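Local coordinates for protein beta subunit of photoactivated adenylyl cyclase (Beggiatoa sp. PS, PDB 5M2A) that probably converts ATP to cyclic AMP in a class III cyclase domain switched on when its flavin-binding BLUF domain absorbs blue light, at residues F158-L162 against E283-R287; I191-E197 against V206-F210; G248-S252 against V278-E283; W307-G313 against E325-N330. One frame throughout, in Å; residues are numbered along the deposited sequence. Where two conformers were deposited one is given.

Contact 1 (F158-L162 against E283-R287); sequences FSDIL and EALTR. With MG (magnesium ion), chain G.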
loop_
_atom_site.group_PDB
_atom_site.type_symbol
_atom_site.label_atom_id
_atom_site.label_comp_id
_atom_site.label_asym_id
_atom_site.label_seq_id
_atom_site.Cartn_x
_atom_site.Cartn_y
_atom_site.Cartn_z
ATOM N N PHE A 158 -12.146 11.860 -1.341
ATOM C CA PHE A 158 -10.940 12.244 -2.073
ATOM C C PHE A 158 -10.622 13.682 -1.709
ATOM O O PHE A 158 -11.509 14.535 -1.755
ATOM C CB PHE A 158 -11.115 12.152 -3.597
ATOM C CG PHE A 158 -10.906 10.785 -4.166
ATOM C CD1 PHE A 158 -9.633 10.289 -4.356
ATOM C CD2 PHE A 158 -11.982 10.006 -4.544
ATOM C CE1 PHE A 158 -9.432 9.031 -4.898
ATOM C CE2 PHE A 158 -11.787 8.744 -5.088
ATOM C CZ PHE A 158 -10.512 8.259 -5.264
ATOM N N SER A 159 -9.370 13.950 -1.346
ATOM C CA SER A 159 -8.936 15.323 -1.138
ATOM C C SER A 159 -7.578 15.506 -1.791
ATOM O O SER A 159 -6.758 14.590 -1.786
ATOM C CB SER A 159 -8.866 15.681 0.344
ATOM O OG SER A 159 -7.880 14.925 1.029
ATOM N N ASP A 160 -7.334 16.683 -2.366
ATOM C CA ASP A 160 -6.024 16.926 -2.960
ATOM C C ASP A 160 -5.696 18.408 -2.873
ATOM O O ASP A 160 -6.493 19.218 -2.393
ATOM C CB ASP A 160 -5.948 16.397 -4.401
ATOM C CG ASP A 160 -6.647 17.274 -5.406
ATOM O OD1 ASP A 160 -7.397 18.184 -5.015
ATOM O OD2 ASP A 160 -6.433 17.039 -6.613
ATOM N N ILE A 161 -4.517 18.752 -3.363
ATOM C CA ILE A 161 -3.911 20.052 -3.103
ATOM C C ILE A 161 -4.242 21.011 -4.235
ATOM O O ILE A 161 -4.025 20.696 -5.412
ATOM C CB ILE A 161 -2.391 19.906 -2.946
ATOM C CG1 ILE A 161 -2.088 19.034 -1.724
ATOM C CG2 ILE A 161 -1.743 21.264 -2.852
ATOM C CD1 ILE A 161 -0.592 18.784 -1.499
ATOM N N LEU A 162 -4.736 22.201 -3.878
ATOM C CA LEU A 162 -5.064 23.215 -4.872
ATOM C C LEU A 162 -3.806 23.719 -5.564
ATOM O O LEU A 162 -2.789 23.983 -4.915
ATOM C CB LEU A 162 -5.782 24.396 -4.207
ATOM C CG LEU A 162 -6.214 25.516 -5.152
ATOM C CD1 LEU A 162 -7.341 25.022 -6.051
ATOM C CD2 LEU A 162 -6.631 26.752 -4.372
ATOM N N GLU A 283 -14.217 16.143 -6.257
ATOM C CA GLU A 283 -13.010 16.773 -5.748
ATOM C C GLU A 283 -12.454 17.773 -6.764
ATOM O O GLU A 283 -12.069 18.888 -6.401
ATOM C CB GLU A 283 -11.984 15.693 -5.400
ATOM C CG GLU A 283 -10.874 16.174 -4.505
ATOM C CD GLU A 283 -10.019 17.181 -5.201
ATOM O OE1 GLU A 283 -9.542 16.880 -6.318
ATOM O OE2 GLU A 283 -9.875 18.297 -4.669
ATOM N N ALA A 284 -12.411 17.385 -8.038
ATOM C CA ALA A 284 -11.899 18.291 -9.062
ATOM C C ALA A 284 -12.846 19.463 -9.283
ATOM O O ALA A 284 -12.411 20.579 -9.608
ATOM C CB ALA A 284 -11.676 17.530 -10.368
ATOM N N LEU A 285 -14.148 19.228 -9.111
ATOM C CA LEU A 285 -15.131 20.268 -9.387
ATOM C C LEU A 285 -15.067 21.423 -8.395
ATOM O O LEU A 285 -15.467 22.539 -8.748
ATOM C CB LEU A 285 -16.534 19.656 -9.386
ATOM C CG LEU A 285 -17.744 20.563 -9.608
ATOM C CD1 LEU A 285 -17.761 21.102 -11.029
ATOM C CD2 LEU A 285 -19.004 19.782 -9.303
ATOM N N THR A 286 -14.583 21.189 -7.165
ATOM C CA THR A 286 -14.474 22.283 -6.199
ATOM C C THR A 286 -13.639 23.445 -6.729
ATOM O O THR A 286 -13.817 24.572 -6.262
ATOM C CB THR A 286 -13.873 21.810 -4.875
ATOM O OG1 THR A 286 -12.530 21.335 -5.081
ATOM C CG2 THR A 286 -14.735 20.714 -4.247
ATOM N N ARG A 287 -12.747 23.195 -7.692
ATOM C CA ARG A 287 -11.976 24.282 -8.303
ATOM C C ARG A 287 -12.873 25.325 -8.954
ATOM O O ARG A 287 -12.483 26.495 -9.071
ATOM C CB ARG A 287 -11.013 23.728 -9.352
ATOM C CG ARG A 287 -9.660 23.329 -8.819
ATOM C CD ARG A 287 -9.755 22.156 -7.876
ATOM N NE ARG A 287 -8.432 21.743 -7.437
ATOM C CZ ARG A 287 -8.205 20.754 -6.586
ATOM N NH1 ARG A 287 -9.223 20.070 -6.078
ATOM N NH2 ARG A 287 -6.963 20.449 -6.241
HETATM MG MG MG G . -4.027 18.728 -7.007
HETATM O O HOH W 1 -4.571 20.230 -8.429
#
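Arg287 grips Asp160 end-on in a salt bridge, NH1 and NH2 both donating to one carboxylate oxygen. Arg287 NH2 reaches Asp160 OD1 at 2.6 Å from above the carboxylate plane, while Arg287 NH1 meets the syn lone pair of the same OD1 at 2.8 Å. The guanidinium holds its acceptor at its edge, and the two flat groups are turned 68° against each other. Asp160 CG lies between the backbone N and the carbonyl carbon (chi1 77°), which presents OD1 to the arginine and brings OD2 to 3.0 Å from the magnesium ion. The ion is bound by Ile161 O at 2.5 Å and by a water at 2.1 Å; that water also accepts a weak bond from Arg287 NH2. Asp204 belongs to the same site, consistent with the paired metal-site aspartates of class III cyclases. Glu283 was modelled in two conformers, and its apparent closeness to the Asp160 and Arg287 charges is doubtful. Glu283 O accepts from Thr286 OG1 at 2.8 Å. The Leu162 side chain passes the arginine in the opposite direction, Leu162 CD1 lying 3.7 Å from Arg287 NE. A methionine in place of Arg287 would probably leave Asp160 OD1 without its two guanidinium donors and its carboxylate freer to turn beside the metal. Strand 150-161 lies between strands 205-211 and 247-258, Ser159 OG bonds Tyr183 of helix 173-193, and helix 274-285 covers the Phe158 side.

Contact 2 (I191-E197 against V206-F210); sequences ISAYGGE and VMASF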
loop_
_atom_site.group_PDB
_atom_site.type_symbol
_atom_site.label_atom_id
_atom_site.label_comp_id
_atom_site.label_asym_id
_atom_site.label_seq_id
_atom_site.Cartn_x
_atom_site.Cartn_y
_atom_site.Cartn_z
ATOM N N ILE A 191 -8.850 11.947 9.365
ATOM C CA ILE A 191 -9.671 10.845 8.849
ATOM C C ILE A 191 -9.732 9.724 9.879
ATOM O O ILE A 191 -10.803 9.187 10.188
ATOM C CB ILE A 191 -9.099 10.337 7.513
ATOM C CG1 ILE A 191 -9.290 11.389 6.415
ATOM C CG2 ILE A 191 -9.742 8.970 7.124
ATOM C CD1 ILE A 191 -8.491 11.118 5.141
ATOM N N SER A 192 -8.569 9.342 10.419
ATOM C CA SER A 192 -8.504 8.211 11.343
ATOM C C SER A 192 -9.143 8.544 12.687
ATOM O O SER A 192 -9.718 7.665 13.344
ATOM C CB SER A 192 -7.044 7.784 11.534
ATOM O OG SER A 192 -6.459 7.459 10.280
ATOM N N ALA A 193 -9.055 9.806 13.114
ATOM C CA ALA A 193 -9.712 10.214 14.353
ATOM C C ALA A 193 -11.224 10.083 14.254
ATOM O O ALA A 193 -11.888 9.784 15.255
ATOM C CB ALA A 193 -9.340 11.654 14.700
ATOM N N TYR A 194 -11.785 10.304 13.068
ATOM C CA TYR A 194 -13.220 10.190 12.869
ATOM C C TYR A 194 -13.644 8.779 12.468
ATOM O O TYR A 194 -14.810 8.572 12.126
ATOM C CB TYR A 194 -13.694 11.207 11.818
ATOM C CG TYR A 194 -13.857 12.616 12.359
ATOM C CD1 TYR A 194 -15.035 13.009 12.976
ATOM C CD2 TYR A 194 -12.831 13.552 12.248
ATOM C CE1 TYR A 194 -15.194 14.299 13.470
ATOM C CE2 TYR A 194 -12.984 14.833 12.727
ATOM C CZ TYR A 194 -14.163 15.205 13.336
ATOM O OH TYR A 194 -14.310 16.479 13.824
ATOM N N GLY A 195 -12.726 7.813 12.497
ATOM C CA GLY A 195 -13.058 6.439 12.201
ATOM C C GLY A 195 -13.033 6.067 10.737
ATOM O O GLY A 195 -13.399 4.935 10.405
ATOM N N GLY A 196 -12.632 6.978 9.854
ATOM C CA GLY A 196 -12.455 6.635 8.458
ATOM C C GLY A 196 -11.238 5.757 8.248
ATOM O O GLY A 196 -10.385 5.602 9.128
ATOM N N GLU A 197 -11.172 5.145 7.065
ATOM C CA GLU A 197 -10.069 4.261 6.704
ATOM C C GLU A 197 -9.369 4.837 5.485
ATOM O O GLU A 197 -9.937 4.842 4.388
ATOM C CB GLU A 197 -10.565 2.842 6.428
ATOM C CG GLU A 197 -11.252 2.208 7.629
ATOM C CD GLU A 197 -11.666 0.761 7.388
ATOM O OE1 GLU A 197 -11.571 -0.044 8.339
ATOM O OE2 GLU A 197 -12.093 0.426 6.258
ATOM N N VAL A 206 -5.466 12.108 -1.345
ATOM C CA VAL A 206 -5.737 11.168 -0.262
ATOM C C VAL A 206 -7.080 10.514 -0.561
ATOM O O VAL A 206 -8.085 11.207 -0.766
ATOM C CB VAL A 206 -5.774 11.851 1.114
ATOM C CG1 VAL A 206 -6.114 10.821 2.206
ATOM C CG2 VAL A 206 -4.457 12.561 1.408
ATOM N N MET A 207 -7.101 9.185 -0.588
ATOM C CA MET A 207 -8.328 8.432 -0.786
ATOM C C MET A 207 -8.682 7.697 0.497
ATOM O O MET A 207 -7.829 7.028 1.085
ATOM C CB MET A 207 -8.176 7.430 -1.930
ATOM C CG MET A 207 -9.414 6.563 -2.143
ATOM S SD MET A 207 -9.117 5.315 -3.425
ATOM C CE MET A 207 -10.716 4.497 -3.503
ATOM N N ALA A 208 -9.939 7.801 0.918
ATOM C CA ALA A 208 -10.372 7.174 2.160
ATOM C C ALA A 208 -11.835 6.787 2.035
ATOM O O ALA A 208 -12.528 7.203 1.107
ATOM C CB ALA A 208 -10.159 8.087 3.371
ATOM N N SER A 209 -12.305 5.951 2.965
ATOM C CA SER A 209 -13.719 5.621 2.980
ATOM C C SER A 209 -14.264 5.732 4.396
ATOM O O SER A 209 -13.527 5.668 5.386
ATOM C CB SER A 209 -13.982 4.210 2.441
ATOM O OG SER A 209 -13.358 3.250 3.261
ATOM N N PHE A 210 -15.580 5.914 4.458
ATOM C CA PHE A 210 -16.357 5.920 5.685
ATOM C C PHE A 210 -17.550 4.992 5.484
ATOM O O PHE A 210 -17.932 4.683 4.353
ATOM C CB PHE A 210 -16.844 7.341 6.023
ATOM C CG PHE A 210 -15.736 8.318 6.364
ATOM C CD1 PHE A 210 -15.044 8.987 5.368
ATOM C CD2 PHE A 210 -15.446 8.602 7.689
ATOM C CE1 PHE A 210 -14.041 9.897 5.701
ATOM C CE2 PHE A 210 -14.465 9.525 8.030
ATOM C CZ PHE A 210 -13.766 10.176 7.041
HETATM O O HOH W 2 -14.639 2.521 5.805
HETATM O O HOH W 3 -11.457 0.829 3.546
#
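Ile191, near the end of helix 173-193, packs on Val206 and Ala208 of strand 205-211 as the apolar centre where helix meets hairpin; a Schellman motif with Gly195 as C-prime residue ends the helix. Ile191 CD1 touches Val206 CG1 at 3.8 Å, the side chains sliding past in opposite directions. The Ile191 CG2 branch, anti to the backbone N while CG1 lies beside it (chi1 -69°), rests on Ala208 CB at 3.9 Å, which CD1 also reaches. Next outward is the Phe210 ring: Gly196 CA lies over one face in a CH-pi contact, 3.9 Å from the ring centroid, and Tyr194 CB stands at the ring edge. A side chain on Gly196 would run into Phe210 CE2. A serine in place of Phe210 would probably strip Gly196 of its cover and open a gap beside Ile191 and Tyr194. Beyond the ring, Glu197 and Ser209 form an antiparallel hydrogen-bonded pair, with Glu197 N to Ser209 O at 2.9 Å and Ser209 N to Glu197 O at 3.0 Å. At the polar edge two waters link these side chains, one of them only weakly to the glutamate. The other donates to Glu197 OE2 at 2.8 Å and accepts from Ser209 OG at 3.1 Å.

Contact 3 (G248-S252 against V278-E283); sequences GIGLS and VAARLE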
loop_
_atom_site.group_PDB
_atom_site.type_symbol
_atom_site.label_atom_id
_atom_site.label_comp_id
_atom_site.label_asym_id
_atom_site.label_seq_id
_atom_site.Cartn_x
_atom_site.Cartn_y
_atom_site.Cartn_z
ATOM N N GLY A 248 -9.160 20.803 -1.835
ATOM C CA GLY A 248 -10.542 20.603 -2.268
ATOM C C GLY A 248 -10.905 19.189 -1.954
ATOM O O GLY A 248 -10.054 18.286 -1.997
ATOM N N ILE A 249 -12.167 18.948 -1.596
ATOM C CA ILE A 249 -12.570 17.627 -1.132
ATOM C C ILE A 249 -13.852 17.225 -1.832
ATOM O O ILE A 249 -14.771 18.039 -1.956
ATOM C CB ILE A 249 -12.744 17.583 0.399
ATOM C CG1 ILE A 249 -11.427 18.012 1.065
ATOM C CG2 ILE A 249 -13.153 16.186 0.860
ATOM C CD1 ILE A 249 -11.479 18.200 2.571
ATOM N N GLY A 250 -13.906 15.980 -2.289
ATOM C CA GLY A 250 -15.135 15.409 -2.833
ATOM C C GLY A 250 -15.544 14.183 -2.039
ATOM O O GLY A 250 -14.692 13.410 -1.595
ATOM N N LEU A 251 -16.854 14.010 -1.866
ATOM C CA LEU A 251 -17.387 12.828 -1.201
ATOM C C LEU A 251 -18.487 12.217 -2.045
ATOM O O LEU A 251 -19.320 12.932 -2.614
ATOM C CB LEU A 251 -17.958 13.165 0.170
ATOM C CG LEU A 251 -17.137 13.989 1.156
ATOM C CD1 LEU A 251 -18.009 14.322 2.348
ATOM C CD2 LEU A 251 -15.901 13.227 1.598
ATOM N N SER A 252 -18.527 10.888 -2.087
ATOM C CA SER A 252 -19.598 10.202 -2.788
ATOM C C SER A 252 -20.085 9.065 -1.905
ATOM O O SER A 252 -19.470 8.738 -0.890
ATOM C CB SER A 252 -19.144 9.657 -4.139
ATOM O OG SER A 252 -18.198 8.624 -3.936
ATOM N N VAL A 278 -16.863 9.113 -8.921
ATOM C CA VAL A 278 -17.673 10.297 -8.633
ATOM C C VAL A 278 -16.995 11.165 -7.584
ATOM O O VAL A 278 -16.942 12.392 -7.723
ATOM C CB VAL A 278 -19.097 9.903 -8.204
ATOM C CG1 VAL A 278 -19.864 11.145 -7.753
ATOM C CG2 VAL A 278 -19.820 9.245 -9.350
ATOM N N ALA A 279 -16.447 10.550 -6.528
ATOM C CA ALA A 279 -15.798 11.338 -5.490
ATOM C C ALA A 279 -14.603 12.095 -6.054
ATOM O O ALA A 279 -14.391 13.265 -5.722
ATOM C CB ALA A 279 -15.382 10.438 -4.326
ATOM N N ALA A 280 -13.834 11.456 -6.939
ATOM C CA ALA A 280 -12.687 12.138 -7.540
ATOM C C ALA A 280 -13.136 13.280 -8.444
ATOM O O ALA A 280 -12.491 14.334 -8.502
ATOM C CB ALA A 280 -11.841 11.137 -8.324
ATOM N N ARG A 281 -14.231 13.088 -9.176
ATOM C CA ARG A 281 -14.710 14.147 -10.058
ATOM C C ARG A 281 -15.260 15.334 -9.269
ATOM O O ARG A 281 -15.126 16.491 -9.701
ATOM C CB ARG A 281 -15.762 13.581 -11.014
ATOM C CG ARG A 281 -15.159 12.694 -12.092
ATOM C CD ARG A 281 -14.539 13.541 -13.188
ATOM N NE ARG A 281 -15.467 13.714 -14.305
ATOM C CZ ARG A 281 -15.609 14.839 -15.000
ATOM N NH1 ARG A 281 -16.477 14.891 -16.001
ATOM N NH2 ARG A 281 -14.897 15.912 -14.684
ATOM N N LEU A 282 -15.916 15.073 -8.138
ATOM C CA LEU A 282 -16.404 16.171 -7.308
ATOM C C LEU A 282 -15.251 16.887 -6.629
ATOM O O LEU A 282 -15.300 18.102 -6.419
ATOM C CB LEU A 282 -17.406 15.664 -6.276
ATOM C CG LEU A 282 -18.750 15.243 -6.874
ATOM C CD1 LEU A 282 -19.755 14.952 -5.778
ATOM C CD2 LEU A 282 -19.291 16.300 -7.827
ATOM N N GLU A 283 -14.217 16.143 -6.257
ATOM C CA GLU A 283 -13.010 16.773 -5.748
ATOM C C GLU A 283 -12.454 17.773 -6.764
ATOM O O GLU A 283 -12.069 18.888 -6.401
ATOM C CB GLU A 283 -11.984 15.693 -5.400
ATOM C CG GLU A 283 -10.874 16.174 -4.505
ATOM C CD GLU A 283 -10.019 17.181 -5.201
ATOM O OE1 GLU A 283 -9.542 16.880 -6.318
ATOM O OE2 GLU A 283 -9.875 18.297 -4.669
#
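Gly250 faces Ala279 and Glu283 of helix 274-285, and backbone packs on backbone: Gly250 CA is 3.6 Å from Glu283 N and 3.7 Å from Ala279 O. A side chain at Gly250 would collide with both of these atoms, so the glycine lets the strand and helix axes approach to 5.9 Å. Their directions differ by 150°, close to antiparallel. Side-chain packing flanks this centre. Leu282 CD1 comes down on the strand at Leu251 O, 3.8 Å away, and Val278 CG1 meets Ser252 CB at 4.0 Å. Ala279 CB sits 3.4 Å from Ser252 OG, whose hydroxyl is placed between its backbone N and carbonyl carbon (chi1 67°) and hydrogen-bonds to Ala275 O, one turn earlier in the helix. Among polar approaches, the Glu283 carboxylate, paired with Arg287 in the given conformer, also comes near Gly248 O, but it was modelled in two conformers and this approach is doubtful. Ile249 and Leu251 point away from helix 274-285, to touch helix 215-235. The strand is thus covered by a helix on each face, the layered alpha/beta build of the class III cyclase catalytic domain.

Contact 4 (W307-G313 against E325-N330); sequences WTFINLG and EVYTVN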
loop_
_atom_site.group_PDB
_atom_site.type_symbol
_atom_site.label_atom_id
_atom_site.label_comp_id
_atom_site.label_asym_id
_atom_site.label_seq_id
_atom_site.Cartn_x
_atom_site.Cartn_y
_atom_site.Cartn_z
ATOM N N TRP A 307 -26.885 20.195 9.285
ATOM C CA TRP A 307 -26.111 20.961 8.321
ATOM C C TRP A 307 -27.036 21.869 7.519
ATOM O O TRP A 307 -28.208 21.555 7.298
ATOM C CB TRP A 307 -25.360 20.037 7.363
ATOM C CG TRP A 307 -24.467 19.060 8.050
ATOM C CD1 TRP A 307 -24.693 17.729 8.227
ATOM C CD2 TRP A 307 -23.203 19.341 8.656
ATOM N NE1 TRP A 307 -23.640 17.160 8.899
ATOM C CE2 TRP A 307 -22.712 18.129 9.178
ATOM C CE3 TRP A 307 -22.435 20.500 8.801
ATOM C CZ2 TRP A 307 -21.493 18.041 9.847
ATOM C CZ3 TRP A 307 -21.223 20.417 9.464
ATOM C CH2 TRP A 307 -20.758 19.196 9.974
ATOM N N THR A 308 -26.499 23.005 7.080
ATOM C CA THR A 308 -27.179 23.843 6.092
ATOM C C THR A 308 -26.717 23.371 4.719
ATOM O O THR A 308 -25.690 23.807 4.197
ATOM C CB THR A 308 -26.872 25.317 6.317
ATOM O OG1 THR A 308 -27.335 25.705 7.616
ATOM C CG2 THR A 308 -27.561 26.170 5.259
ATOM N N PHE A 309 -27.478 22.454 4.132
ATOM C CA PHE A 309 -27.111 21.903 2.839
ATOM C C PHE A 309 -27.451 22.900 1.740
ATOM O O PHE A 309 -28.488 23.572 1.777
ATOM C CB PHE A 309 -27.824 20.575 2.589
ATOM C CG PHE A 309 -27.335 19.441 3.457
ATOM C CD1 PHE A 309 -26.099 18.868 3.243
ATOM C CD2 PHE A 309 -28.147 18.928 4.470
ATOM C CE1 PHE A 309 -25.658 17.808 4.042
ATOM C CE2 PHE A 309 -27.719 17.873 5.264
ATOM C CZ PHE A 309 -26.468 17.315 5.050
ATOM N N ILE A 310 -26.559 22.998 0.763
ATOM C CA ILE A 310 -26.683 23.934 -0.344
ATOM C C ILE A 310 -26.626 23.134 -1.634
ATOM O O ILE A 310 -25.682 22.363 -1.850
ATOM C CB ILE A 310 -25.575 25.002 -0.301
ATOM C CG1 ILE A 310 -25.778 25.919 0.910
ATOM C CG2 ILE A 310 -25.562 25.800 -1.600
ATOM C CD1 ILE A 310 -24.688 26.946 1.106
ATOM N N ASN A 311 -27.642 23.294 -2.477
ATOM C CA ASN A 311 -27.687 22.569 -3.738
ATOM C C ASN A 311 -26.907 23.334 -4.801
ATOM O O ASN A 311 -27.257 24.470 -5.144
ATOM C CB ASN A 311 -29.129 22.347 -4.185
ATOM C CG ASN A 311 -29.220 21.492 -5.427
ATOM O OD1 ASN A 311 -28.954 21.956 -6.537
ATOM N ND2 ASN A 311 -29.583 20.229 -5.247
ATOM N N LEU A 312 -25.864 22.699 -5.334
ATOM C CA LEU A 312 -25.010 23.288 -6.354
ATOM C C LEU A 312 -25.393 22.844 -7.762
ATOM O O LEU A 312 -24.593 22.993 -8.692
ATOM C CB LEU A 312 -23.547 22.951 -6.062
ATOM C CG LEU A 312 -23.081 23.474 -4.703
ATOM C CD1 LEU A 312 -21.648 23.062 -4.421
ATOM C CD2 LEU A 312 -23.227 24.994 -4.657
ATOM N N GLY A 313 -26.592 22.285 -7.930
ATOM C CA GLY A 313 -27.105 21.959 -9.246
ATOM C C GLY A 313 -26.558 20.649 -9.784
ATOM O O GLY A 313 -25.719 19.982 -9.179
ATOM N N GLU A 325 -26.751 15.416 -8.952
ATOM C CA GLU A 325 -26.913 16.577 -8.089
ATOM C C GLU A 325 -25.699 16.717 -7.185
ATOM O O GLU A 325 -25.262 15.747 -6.560
ATOM C CB GLU A 325 -28.178 16.441 -7.245
ATOM C CG GLU A 325 -29.448 16.758 -7.997
ATOM C CD GLU A 325 -29.441 18.167 -8.561
ATOM O OE1 GLU A 325 -29.417 19.131 -7.767
ATOM O OE2 GLU A 325 -29.443 18.312 -9.800
ATOM N N VAL A 326 -25.150 17.924 -7.111
ATOM C CA VAL A 326 -24.003 18.207 -6.254
ATOM C C VAL A 326 -24.469 19.059 -5.087
ATOM O O VAL A 326 -25.242 20.006 -5.268
ATOM C CB VAL A 326 -22.876 18.912 -7.023
ATOM C CG1 VAL A 326 -21.715 19.217 -6.076
ATOM C CG2 VAL A 326 -22.431 18.046 -8.183
ATOM N N TYR A 327 -24.003 18.717 -3.892
ATOM C CA TYR A 327 -24.325 19.452 -2.684
ATOM C C TYR A 327 -23.050 19.865 -1.971
ATOM O O TYR A 327 -21.968 19.339 -2.221
ATOM C CB TYR A 327 -25.176 18.615 -1.721
ATOM C CG TYR A 327 -26.568 18.347 -2.206
ATOM C CD1 TYR A 327 -26.851 17.238 -3.000
ATOM C CD2 TYR A 327 -27.604 19.207 -1.880
ATOM C CE1 TYR A 327 -28.141 16.999 -3.452
ATOM C CE2 TYR A 327 -28.886 18.975 -2.326
ATOM C CZ TYR A 327 -29.148 17.873 -3.106
ATOM O OH TYR A 327 -30.434 17.658 -3.542
ATOM N N THR A 328 -23.220 20.796 -1.043
ATOM C CA THR A 328 -22.179 21.183 -0.115
ATOM C C THR A 328 -22.855 21.598 1.183
ATOM O O THR A 328 -24.074 21.468 1.337
ATOM C CB THR A 328 -21.307 22.297 -0.706
ATOM O OG1 THR A 328 -20.198 22.540 0.166
ATOM C CG2 THR A 328 -22.108 23.580 -0.866
ATOM N N VAL A 329 -22.055 22.069 2.135
ATOM C CA VAL A 329 -22.582 22.679 3.347
ATOM C C VAL A 329 -22.097 24.120 3.414
ATOM O O VAL A 329 -21.036 24.464 2.884
ATOM C CB VAL A 329 -22.194 21.896 4.627
ATOM C CG1 VAL A 329 -22.827 20.482 4.604
ATOM C CG2 VAL A 329 -20.676 21.792 4.784
ATOM N N ASN A 330 -22.912 24.975 4.043
ATOM C CA ASN A 330 -22.567 26.389 4.156
ATOM C C ASN A 330 -21.192 26.577 4.793
ATOM O O ASN A 330 -20.429 27.471 4.399
ATOM C CB ASN A 330 -23.643 27.111 4.965
ATOM C CG ASN A 330 -23.421 28.613 5.032
ATOM O OD1 ASN A 330 -23.209 29.174 6.108
ATOM N ND2 ASN A 330 -23.474 29.268 3.883
#
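Ile310 and Thr328 stand side by side as the antiparallel hydrogen-bonded pair of a beta hairpin, with Ile310 N to Thr328 O and Thr328 N to Ile310 O both at 3.0 Å. This is the close-packed part. Thr328 CG2 is wedged between Ile310 CB, at 3.8 Å, and Leu312 CD1, at 3.6 Å, from a side chain that crosses that of Thr328 obliquely. Thr328 OG1, anti to the backbone N (chi1 -173°), is directed instead to Leu293 O on the neighbouring strand. On the sheet face that carries Phe309 and Asn311, Val329 CG1 touches Trp307 CB at 3.8 Å and the Phe309 ring, while Trp307 NE1 bonds Asp216 of helix 215-235.

The looser, solvent-facing parts are polar and lie at the two ends. Near the turn, Asn311 ND2 donates to Glu325 OE1 at 2.8 Å, nearly along the C-O axis and within the amide plane; amide and carboxylate are only 16° from coplanar. Asn311 OD1 makes an Asx turn, accepting from Gly313 N at 2.8 Å, so both ends of the amide are engaged, which should limit its rotation. The Tyr327 ring stands almost perpendicular to it, at 87°. At the far end the exposed Thr308 and Asn330 touch through their CB atoms, with Asn330 N bonded to Thr308 O. Leu312 N to Val326 O and Val326 N to Gly313 O complete a hairpin fastened mainly by backbone bonds, with apolar side chains packed along its middle and an amide-carboxylate pair near the loop end.

How the contacts relate
From the N terminus, strand 150-161 opens contact 1, whose loop closes only at residues 283-287. Two shorter loops lie within that span, one after the other: contact 2 closes first, returning from helix 173-193 to strand 205-211, and contact 3 then runs from strand 247-258 to helix 274-285. Contact 4 follows as a separate hairpin, and no two contacts cross. Glu283 is common to contacts 1 and 3. Strand 150-161 joins contacts 1, 2 and 3 through its backbone bonds to strands 205-211 and 247-258. Leu282 and Leu285 pack on Val326, tying the hairpin to helix 274-285, which packs against the metal-binding strand 150-161.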